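Protein interacting with Hsp90 1 (Saccharomyces cerevisiae, PDB 4CHH) is a component of the R2TP complex that interacts with Hsp90 and takes part in pre-rRNA processing, its N-terminal PIH1 domain being the part crystallised. Local coordinates at residues V39-G49 and S148-P159; H65-E73 and D176-A184. All coordinates share one frame; numbering follows the deposited sequence. Where two conformers were deposited one is given.

Contact 1: residues V39-G49 and S148-P159; sequences VIKTKLLSANG and SVVLCRDRIAFP. With EDO (1,2-ethanediol), chain C.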
loop_
_atom_site.group_PDB
_atom_site.type_symbol
_atom_site.label_atom_id
_atom_site.label_comp_id
_atom_site.label_asym_id
_atom_site.label_seq_id
_atom_site.Cartn_x
_atom_site.Cartn_y
_atom_site.Cartn_z
ATOM N N VAL A 39 9.153 -1.778 -2.240
ATOM C CA VAL A 39 8.348 -1.729 -3.478
ATOM C C VAL A 39 7.794 -3.090 -3.863
ATOM O O VAL A 39 8.495 -4.106 -3.785
ATOM C CB VAL A 39 9.212 -1.183 -4.674
ATOM C CG1 VAL A 39 8.431 -1.161 -5.993
ATOM C CG2 VAL A 39 9.745 0.207 -4.386
ATOM N N ILE A 40 6.558 -3.081 -4.367
ATOM C CA ILE A 40 5.912 -4.256 -4.961
ATOM C C ILE A 40 5.817 -3.951 -6.440
ATOM O O ILE A 40 5.263 -2.919 -6.813
ATOM C CB ILE A 40 4.516 -4.618 -4.361
ATOM C CG1 ILE A 40 4.490 -4.636 -2.810
ATOM C CG2 ILE A 40 3.956 -5.907 -4.974
ATOM C CD1 ILE A 40 3.046 -4.421 -2.201
ATOM N N LYS A 41 6.344 -4.824 -7.280
ATOM C CA LYS A 41 6.225 -4.662 -8.724
ATOM C C LYS A 41 5.220 -5.686 -9.210
ATOM O O LYS A 41 5.267 -6.833 -8.795
ATOM C CB LYS A 41 7.592 -4.835 -9.403
ATOM C CG LYS A 41 7.594 -4.617 -10.896
ATOM C CD LYS A 41 9.009 -4.758 -11.418
ATOM C CE LYS A 41 9.055 -5.364 -12.789
ATOM N NZ LYS A 41 10.453 -5.667 -13.199
ATOM N N THR A 42 4.267 -5.262 -10.027
ATOM C CA THR A 42 3.268 -6.173 -10.556
ATOM C C THR A 42 2.923 -5.713 -11.965
ATOM O O THR A 42 3.666 -4.929 -12.570
ATOM C CB THR A 42 2.041 -6.345 -9.571
ATOM O OG1 THR A 42 1.074 -7.225 -10.137
ATOM C CG2 THR A 42 1.372 -5.061 -9.228
ATOM N N LYS A 43 1.813 -6.229 -12.488
ATOM C CA LYS A 43 1.303 -6.004 -13.830
ATOM C C LYS A 43 -0.194 -5.647 -13.793
ATOM O O LYS A 43 -0.969 -6.279 -13.075
ATOM C CB LYS A 43 1.536 -7.309 -14.633
ATOM C CG LYS A 43 1.399 -7.147 -16.132
ATOM C CD LYS A 43 1.750 -8.437 -16.866
ATOM C CE LYS A 43 1.434 -8.326 -18.335
ATOM N NZ LYS A 43 2.399 -7.440 -19.043
ATOM N N LEU A 44 -0.604 -4.649 -14.567
ATOM C CA LEU A 44 -2.037 -4.295 -14.644
ATOM C C LEU A 44 -2.770 -5.299 -15.582
ATOM O O LEU A 44 -2.414 -5.390 -16.751
ATOM C CB LEU A 44 -2.173 -2.859 -15.172
ATOM C CG LEU A 44 -3.602 -2.314 -15.403
ATOM C CD1 LEU A 44 -4.361 -2.163 -14.100
ATOM C CD2 LEU A 44 -3.549 -0.984 -16.143
ATOM N N LEU A 45 -3.745 -6.073 -15.082
ATOM C CA LEU A 45 -4.421 -7.017 -15.982
ATOM C C LEU A 45 -5.626 -6.361 -16.662
ATOM O O LEU A 45 -5.885 -6.616 -17.842
ATOM C CB LEU A 45 -4.847 -8.311 -15.270
ATOM C CG LEU A 45 -3.718 -9.155 -14.639
ATOM C CD1 LEU A 45 -4.296 -10.387 -13.957
ATOM C CD2 LEU A 45 -2.607 -9.537 -15.676
ATOM N N SER A 46 -6.376 -5.550 -15.920
ATOM C CA SER A 46 -7.543 -4.860 -16.485
ATOM C C SER A 46 -7.850 -3.633 -15.659
ATOM O O SER A 46 -7.435 -3.568 -14.518
ATOM C CB SER A 46 -8.750 -5.795 -16.584
ATOM O OG SER A 46 -9.168 -6.198 -15.298
ATOM N N ALA A 47 -8.516 -2.643 -16.267
ATOM C CA ALA A 47 -8.861 -1.353 -15.689
ATOM C C ALA A 47 -10.326 -1.072 -16.020
ATOM O O ALA A 47 -10.669 -0.892 -17.182
ATOM C CB ALA A 47 -7.943 -0.276 -16.270
ATOM N N ASN A 48 -11.192 -1.111 -15.021
ATOM C CA ASN A 48 -12.624 -0.981 -15.218
ATOM C C ASN A 48 -13.135 0.291 -14.520
ATOM O O ASN A 48 -14.325 0.408 -14.219
ATOM C CB ASN A 48 -13.294 -2.291 -14.670
ATOM C CG ASN A 48 -12.669 -3.551 -15.294
ATOM O OD1 ASN A 48 -13.016 -3.962 -16.414
ATOM N ND2 ASN A 48 -11.643 -4.123 -14.653
ATOM N N GLY A 49 -12.223 1.212 -14.248
ATOM C CA GLY A 49 -12.516 2.445 -13.520
ATOM C C GLY A 49 -12.993 3.624 -14.345
ATOM O O GLY A 49 -13.248 3.487 -15.536
ATOM N N SER A 148 -10.571 0.455 -9.225
ATOM C CA SER A 148 -11.221 -0.591 -10.059
ATOM C C SER A 148 -10.259 -1.206 -11.085
ATOM O O SER A 148 -10.593 -1.331 -12.259
ATOM C CB SER A 148 -12.461 -0.068 -10.775
ATOM O OG SER A 148 -13.469 0.161 -9.815
ATOM N N VAL A 149 -9.077 -1.611 -10.623
ATOM C CA VAL A 149 -8.083 -2.261 -11.475
ATOM C C VAL A 149 -7.956 -3.689 -11.033
ATOM O O VAL A 149 -8.395 -4.019 -9.942
ATOM C CB VAL A 149 -6.700 -1.518 -11.457
ATOM C CG1 VAL A 149 -6.836 -0.101 -12.018
ATOM C CG2 VAL A 149 -6.054 -1.505 -10.056
ATOM N N VAL A 150 -7.360 -4.546 -11.877
ATOM C CA VAL A 150 -7.091 -5.943 -11.528
ATOM C C VAL A 150 -5.586 -6.087 -11.674
ATOM O O VAL A 150 -5.060 -5.732 -12.726
ATOM C CB VAL A 150 -7.921 -6.979 -12.354
ATOM C CG1 VAL A 150 -7.504 -8.418 -12.016
ATOM C CG2 VAL A 150 -9.435 -6.788 -12.119
ATOM N N LEU A 151 -4.882 -6.486 -10.595
ATOM C CA LEU A 151 -3.407 -6.607 -10.624
ATOM C C LEU A 151 -2.988 -8.070 -10.568
ATOM O O LEU A 151 -3.663 -8.860 -9.934
ATOM C CB LEU A 151 -2.757 -5.796 -9.468
ATOM C CG LEU A 151 -3.135 -4.271 -9.418
ATOM C CD1 LEU A 151 -2.580 -3.598 -8.167
ATOM C CD2 LEU A 151 -2.711 -3.537 -10.664
ATOM N N CYS A 152 -1.927 -8.437 -11.292
ATOM C CA CYS A 152 -1.422 -9.816 -11.365
ATOM C C CYS A 152 -0.764 -10.244 -10.048
ATOM O O CYS A 152 0.025 -9.495 -9.478
ATOM C CB CYS A 152 -0.453 -9.989 -12.537
ATOM S SG CYS A 152 -0.062 -11.722 -12.901
ATOM N N ARG A 153 -1.124 -11.442 -9.566
ATOM C CA ARG A 153 -0.567 -12.076 -8.371
ATOM C C ARG A 153 0.614 -12.993 -8.764
ATOM O O ARG A 153 1.375 -13.403 -7.899
ATOM C CB ARG A 153 -1.663 -12.880 -7.600
ATOM C CG ARG A 153 -2.897 -12.039 -7.118
ATOM C CD ARG A 153 -2.495 -10.844 -6.269
ATOM N NE ARG A 153 -3.601 -10.294 -5.471
ATOM C CZ ARG A 153 -4.424 -9.330 -5.860
ATOM N NH1 ARG A 153 -4.333 -8.824 -7.082
ATOM N NH2 ARG A 153 -5.364 -8.878 -5.037
ATOM N N ASP A 154 0.786 -13.298 -10.048
ATOM C CA ASP A 154 1.883 -14.192 -10.487
ATOM C C ASP A 154 3.098 -13.400 -10.951
ATOM O O ASP A 154 4.223 -13.705 -10.537
ATOM C CB ASP A 154 1.415 -15.136 -11.615
ATOM C CG ASP A 154 0.179 -15.961 -11.293
ATOM O OD1 ASP A 154 -0.014 -16.299 -10.116
ATOM O OD2 ASP A 154 -0.600 -16.241 -12.219
ATOM N N ARG A 155 2.881 -12.390 -11.817
ATOM C CA ARG A 155 3.971 -11.561 -12.330
ATOM C C ARG A 155 4.266 -10.507 -11.300
ATOM O O ARG A 155 4.020 -9.330 -11.503
ATOM C CB ARG A 155 3.623 -10.960 -13.696
ATOM C CG ARG A 155 4.010 -11.851 -14.862
ATOM C CD ARG A 155 2.853 -12.691 -15.324
ATOM N NE ARG A 155 2.579 -12.453 -16.737
ATOM C CZ ARG A 155 1.382 -12.156 -17.231
ATOM N NH1 ARG A 155 0.329 -12.054 -16.428
ATOM N NH2 ARG A 155 1.230 -11.956 -18.534
ATOM N N ILE A 156 4.753 -10.957 -10.169
ATOM C CA ILE A 156 5.033 -10.147 -8.993
ATOM C C ILE A 156 6.523 -10.249 -8.648
ATOM O O ILE A 156 7.127 -11.325 -8.776
ATOM C CB ILE A 156 4.107 -10.593 -7.844
ATOM C CG1 ILE A 156 4.119 -9.607 -6.660
ATOM C CG2 ILE A 156 4.346 -12.067 -7.405
ATOM C CD1 ILE A 156 2.821 -9.677 -5.778
ATOM N N ALA A 157 7.118 -9.104 -8.287
ATOM C CA ALA A 157 8.520 -9.008 -7.922
ATOM C C ALA A 157 8.726 -7.969 -6.817
ATOM O O ALA A 157 7.856 -7.125 -6.566
ATOM C CB ALA A 157 9.381 -8.685 -9.150
ATOM N N PHE A 158 9.883 -8.041 -6.157
ATOM C CA PHE A 158 10.256 -7.159 -5.061
ATOM C C PHE A 158 11.601 -6.490 -5.351
ATOM O O PHE A 158 12.650 -6.967 -4.902
ATOM C CB PHE A 158 10.250 -7.901 -3.697
ATOM C CG PHE A 158 8.892 -8.512 -3.418
ATOM C CD1 PHE A 158 7.844 -7.728 -2.939
ATOM C CD2 PHE A 158 8.626 -9.841 -3.752
ATOM C CE1 PHE A 158 6.563 -8.277 -2.750
ATOM C CE2 PHE A 158 7.340 -10.391 -3.580
ATOM C CZ PHE A 158 6.321 -9.606 -3.068
ATOM N N PRO A 159 11.569 -5.335 -6.049
ATOM C CA PRO A 159 12.828 -4.599 -6.318
ATOM C C PRO A 159 13.564 -4.238 -5.025
ATOM O O PRO A 159 12.937 -4.038 -3.974
ATOM C CB PRO A 159 12.362 -3.343 -7.066
ATOM C CG PRO A 159 11.026 -3.660 -7.585
ATOM C CD PRO A 159 10.397 -4.627 -6.630
HETATM C C1 EDO C . -8.566 4.068 -13.726
HETATM O O1 EDO C . -9.871 4.400 -13.298
HETATM C C2 EDO C . -8.384 2.558 -13.672
HETATM O O2 EDO C . -9.461 1.864 -14.233
HETATM O O HOH W 1 10.862 -4.510 -2.505
#

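Contact 2: residues H65-E73 and D176-A184; sequences HSPLVPKPE and DELHQDYKA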
loop_
_atom_site.group_PDB
_atom_site.type_symbol
_atom_site.label_atom_id
_atom_site.label_comp_id
_atom_site.label_asym_id
_atom_site.label_seq_id
_atom_site.Cartn_x
_atom_site.Cartn_y
_atom_site.Cartn_z
ATOM N N HIS A 65 5.483 4.124 5.272
ATOM C CA HIS A 65 4.861 4.213 6.590
ATOM C C HIS A 65 4.913 5.608 7.213
ATOM O O HIS A 65 5.619 6.498 6.745
ATOM C CB HIS A 65 5.485 3.179 7.563
ATOM C CG HIS A 65 6.939 3.379 7.819
ATOM N ND1 HIS A 65 7.385 4.134 8.892
ATOM C CD2 HIS A 65 8.009 2.940 7.116
ATOM C CE1 HIS A 65 8.706 4.134 8.809
ATOM N NE2 HIS A 65 9.130 3.426 7.762
ATOM N N SER A 66 4.105 5.785 8.257
ATOM C CA SER A 66 4.026 6.985 9.076
ATOM C C SER A 66 3.390 6.641 10.423
ATOM O O SER A 66 2.470 5.820 10.470
ATOM C CB SER A 66 3.218 8.078 8.383
ATOM O OG SER A 66 2.953 9.170 9.257
ATOM N N PRO A 67 3.820 7.297 11.526
ATOM C CA PRO A 67 3.165 7.043 12.821
ATOM C C PRO A 67 1.746 7.631 12.887
ATOM O O PRO A 67 1.001 7.354 13.830
ATOM C CB PRO A 67 4.113 7.718 13.811
ATOM C CG PRO A 67 4.696 8.874 13.016
ATOM C CD PRO A 67 4.909 8.295 11.655
ATOM N N LEU A 68 1.342 8.382 11.848
ATOM C CA LEU A 68 0.044 9.061 11.738
ATOM C C LEU A 68 -1.081 8.168 11.196
ATOM O O LEU A 68 -2.250 8.564 11.244
ATOM C CB LEU A 68 0.216 10.289 10.816
ATOM C CG LEU A 68 0.522 11.645 11.474
ATOM C CD1 LEU A 68 1.839 11.636 12.235
ATOM C CD2 LEU A 68 0.569 12.736 10.434
ATOM N N VAL A 69 -0.729 7.002 10.644
ATOM C CA VAL A 69 -1.673 6.032 10.104
ATOM C C VAL A 69 -2.196 5.224 11.296
ATOM O O VAL A 69 -1.393 4.780 12.130
ATOM C CB VAL A 69 -1.041 5.100 9.007
ATOM C CG1 VAL A 69 -2.044 4.065 8.481
ATOM C CG2 VAL A 69 -0.433 5.898 7.850
ATOM N N PRO A 70 -3.519 4.987 11.393
ATOM C CA PRO A 70 -4.017 4.113 12.466
ATOM C C PRO A 70 -3.345 2.737 12.457
ATOM O O PRO A 70 -2.801 2.274 11.438
ATOM C CB PRO A 70 -5.507 3.969 12.148
ATOM C CG PRO A 70 -5.841 5.184 11.347
ATOM C CD PRO A 70 -4.615 5.439 10.515
ATOM N N LYS A 71 -3.349 2.099 13.616
ATOM C CA LYS A 71 -2.760 0.777 13.743
ATOM C C LYS A 71 -3.767 -0.157 14.462
ATOM O O LYS A 71 -4.694 0.350 15.113
ATOM C CB LYS A 71 -1.393 0.843 14.448
ATOM C CG LYS A 71 -1.409 1.278 15.902
ATOM C CD LYS A 71 -0.024 1.172 16.555
ATOM C CE LYS A 71 0.353 -0.241 16.966
ATOM N NZ LYS A 71 1.425 -0.247 18.008
ATOM N N PRO A 72 -3.696 -1.502 14.270
ATOM C CA PRO A 72 -4.638 -2.387 14.994
ATOM C C PRO A 72 -4.572 -2.165 16.510
ATOM O O PRO A 72 -3.497 -1.881 17.061
ATOM C CB PRO A 72 -4.114 -3.797 14.638
ATOM C CG PRO A 72 -3.394 -3.609 13.352
ATOM C CD PRO A 72 -2.704 -2.295 13.529
ATOM N N GLU A 73 -5.699 -2.347 17.181
ATOM C CA GLU A 73 -5.797 -2.251 18.641
ATOM C C GLU A 73 -5.122 -3.466 19.292
ATOM O O GLU A 73 -4.501 -3.327 20.343
ATOM C CB GLU A 73 -7.257 -2.123 19.082
ATOM C CG GLU A 73 -7.802 -0.717 18.884
ATOM C CD GLU A 73 -9.233 -0.490 19.340
ATOM O OE1 GLU A 73 -10.128 -1.276 18.950
ATOM O OE2 GLU A 73 -9.457 0.481 20.100
ATOM N N ASP A 176 -10.638 12.294 10.851
ATOM C CA ASP A 176 -11.188 11.029 11.353
ATOM C C ASP A 176 -10.466 9.797 10.734
ATOM O O ASP A 176 -10.748 8.657 11.123
ATOM C CB ASP A 176 -12.710 10.956 11.102
ATOM C CG ASP A 176 -13.445 10.114 12.128
ATOM O OD1 ASP A 176 -13.583 10.574 13.291
ATOM O OD2 ASP A 176 -13.879 8.994 11.775
ATOM N N GLU A 177 -9.534 10.031 9.782
ATOM C CA GLU A 177 -8.752 8.969 9.141
ATOM C C GLU A 177 -7.403 8.786 9.849
ATOM O O GLU A 177 -6.742 7.771 9.641
ATOM C CB GLU A 177 -8.530 9.263 7.646
ATOM C CG GLU A 177 -9.781 9.128 6.797
ATOM C CD GLU A 177 -9.558 9.509 5.348
ATOM O OE1 GLU A 177 -9.512 10.725 5.048
ATOM O OE2 GLU A 177 -9.398 8.587 4.516
ATOM N N LEU A 178 -6.984 9.776 10.655
ATOM C CA LEU A 178 -5.707 9.740 11.369
ATOM C C LEU A 178 -5.712 8.775 12.545
ATOM O O LEU A 178 -6.781 8.515 13.111
ATOM C CB LEU A 178 -5.369 11.144 11.914
ATOM C CG LEU A 178 -4.891 12.205 10.914
ATOM C CD1 LEU A 178 -4.784 13.588 11.598
ATOM C CD2 LEU A 178 -3.551 11.824 10.297
ATOM N N HIS A 179 -4.501 8.307 12.960
ATOM C CA HIS A 179 -4.291 7.516 14.180
ATOM C C HIS A 179 -4.938 8.328 15.334
ATOM O O HIS A 179 -4.706 9.544 15.420
ATOM C CB HIS A 179 -2.777 7.319 14.378
ATOM C CG HIS A 179 -2.364 6.520 15.577
ATOM N ND1 HIS A 179 -2.647 6.942 16.871
ATOM C CD2 HIS A 179 -1.589 5.415 15.643
ATOM C CE1 HIS A 179 -2.090 6.050 17.669
ATOM N NE2 HIS A 179 -1.436 5.116 16.975
ATOM N N GLN A 180 -5.770 7.667 16.170
ATOM C CA GLN A 180 -6.505 8.272 17.295
ATOM C C GLN A 180 -5.685 9.320 18.076
ATOM O O GLN A 180 -6.207 10.390 18.382
ATOM C CB GLN A 180 -6.982 7.173 18.270
ATOM C CG GLN A 180 -8.208 7.558 19.105
ATOM C CD GLN A 180 -9.420 7.901 18.268
ATOM O OE1 GLN A 180 -9.939 9.015 18.333
ATOM N NE2 GLN A 180 -9.889 6.958 17.454
ATOM N N ASP A 181 -4.407 9.009 18.412
ATOM C CA ASP A 181 -3.561 9.942 19.200
ATOM C C ASP A 181 -3.089 11.183 18.406
ATOM O O ASP A 181 -2.522 12.122 18.988
ATOM C CB ASP A 181 -2.338 9.212 19.793
ATOM C CG ASP A 181 -2.663 8.010 20.671
ATOM O OD1 ASP A 181 -3.860 7.798 20.975
ATOM O OD2 ASP A 181 -1.723 7.266 21.032
ATOM N N TYR A 182 -3.344 11.204 17.097
ATOM C CA TYR A 182 -2.891 12.309 16.255
ATOM C C TYR A 182 -4.053 13.159 15.721
ATOM O O TYR A 182 -3.810 14.140 15.028
ATOM C CB TYR A 182 -2.032 11.759 15.117
ATOM C CG TYR A 182 -0.742 11.141 15.615
ATOM C CD1 TYR A 182 -0.696 9.812 16.034
ATOM C CD2 TYR A 182 0.432 11.880 15.662
ATOM C CE1 TYR A 182 0.490 9.240 16.491
ATOM C CE2 TYR A 182 1.629 11.310 16.084
ATOM C CZ TYR A 182 1.654 9.991 16.492
ATOM O OH TYR A 182 2.838 9.460 16.918
ATOM N N LYS A 183 -5.303 12.808 16.078
ATOM C CA LYS A 183 -6.521 13.549 15.702
ATOM C C LYS A 183 -6.542 14.910 16.421
ATOM O O LYS A 183 -5.708 15.145 17.299
ATOM C CB LYS A 183 -7.785 12.734 16.066
ATOM C CG LYS A 183 -7.917 11.382 15.362
ATOM C CD LYS A 183 -9.320 10.811 15.527
ATOM C CE LYS A 183 -9.472 9.440 14.923
ATOM N NZ LYS A 183 -10.888 8.991 14.947
ATOM N N ALA A 184 -7.480 15.801 16.055
ATOM C CA ALA A 184 -7.624 17.125 16.671
ATOM C C ALA A 184 -8.580 17.068 17.859
ATOM O O ALA A 184 -8.191 16.634 18.942
ATOM C CB ALA A 184 -8.123 18.132 15.648
#

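Contact 1: residues V39-G49 and S148-P159
K43, on strand 39-47, and R155, in the turn after strand 149-151, lie across one another: CD of K43 sits 3.7 Å above the centre of the R155 guanidinium, so the lysine's aliphatic chain covers one face. Bends at chi2 and chi3 fold the R155 chain back toward C152, whose SG accepts from NH1 in the guanidinium plane; the backbone N of R155 gives that sulfur a second, nearly straight bond. CD2 of L45 reaches CB of C152 at 3.8 Å.

Strand 39-47 pairs antiparallel with strand 149-151, interrupted by a classic beta bulge in which L45 and S46 both face V150. L45 N makes the strong bond to V150 O (2.7 Å), and S46 N's to it is weak. S46 OG, held between its own backbone N and carbonyl carbon (chi1 64°), presses against V150 CG2 and receives ND2 of N48. On the face carrying L44, A47, V149 and L151, the L44 side chain crosses V149 at about a right angle, its CD1 3.6 Å from V149 CB.

N-terminal to the bulge in 39-49, T42 directs OG1 onto a lone pair of C152 O (2.6 Å), a position set by the hydroxyl lying opposite the backbone N (chi1 179°). The chain of 148-159 then turns at R155 and returns to pair K41 with A157. I40 lies alongside both I156 and F158, touching I156 CD1 through CG2, while V39 crosses P159 roughly perpendicularly, its CG1 3.9 Å from P159 CG.

The other edge of strand 39-47 bonds to strand 58-66; helix 129-147 packs on I40 and T42 and, through E137 and E144, holds R153, while L44 touches Y111 and V149 touches W113 of strand 109-118.

Contact 2: residues H65-E73 and D176-A184
L68, in a type I beta turn from S66 to V69, and P70 just after it project toward the C-terminal loop 176-184 of this PIH1 N-terminal domain, which folds round them. The ring of P70 is one bump: its CG presses on the backbone at E177 O (3.2 Å). L68 is another and touches two side chains of the loop: CB meets L178 CD2, and CD1 meets Y182 CD2 at 3.7 Å. The leucine and the tyrosine cross at about a right angle, and the Y182 ring lies with one face over the backbone of P67 and L68.

H179 fills the hollow between P67 O, V69 O and the side chain of K71, which runs alongside it and ends in a salt bridge with D120. The H179 imidazole extends opposite the backbone N (chi1 -180°), with V69 O at its edge in plane and Y182 CE1 over one face, offset toward the rim. D181 N donates to H179 ND1 in the ring plane, which helps fix the ring's rotation. Across the interface, H179 N donates to L68 O at 2.8 Å, approaching from above the carbonyl plane.

In the fold
From the N terminus, the chain first lays down strand 29-47, which supplies 39-49, and then the neighbouring strand 58-66, which leads into 65-73. Strands, helices and loops follow before 148-159 returns to strand 29-47, so contact 1 closes a loop with 98 residues between its segments. Contact 2 closes one of 102 when 176-184 reaches back to 65-73. The segments alternate along the chain, and the two closures therefore cross rather than nest. The centres of contact 1 and contact 2 are about 28 Å apart, on opposite sides of the chain's centre. Contact 1 adds a strand to the sheet, while contact 2 ties the C-terminal loop to the turn that follows strand 58-66.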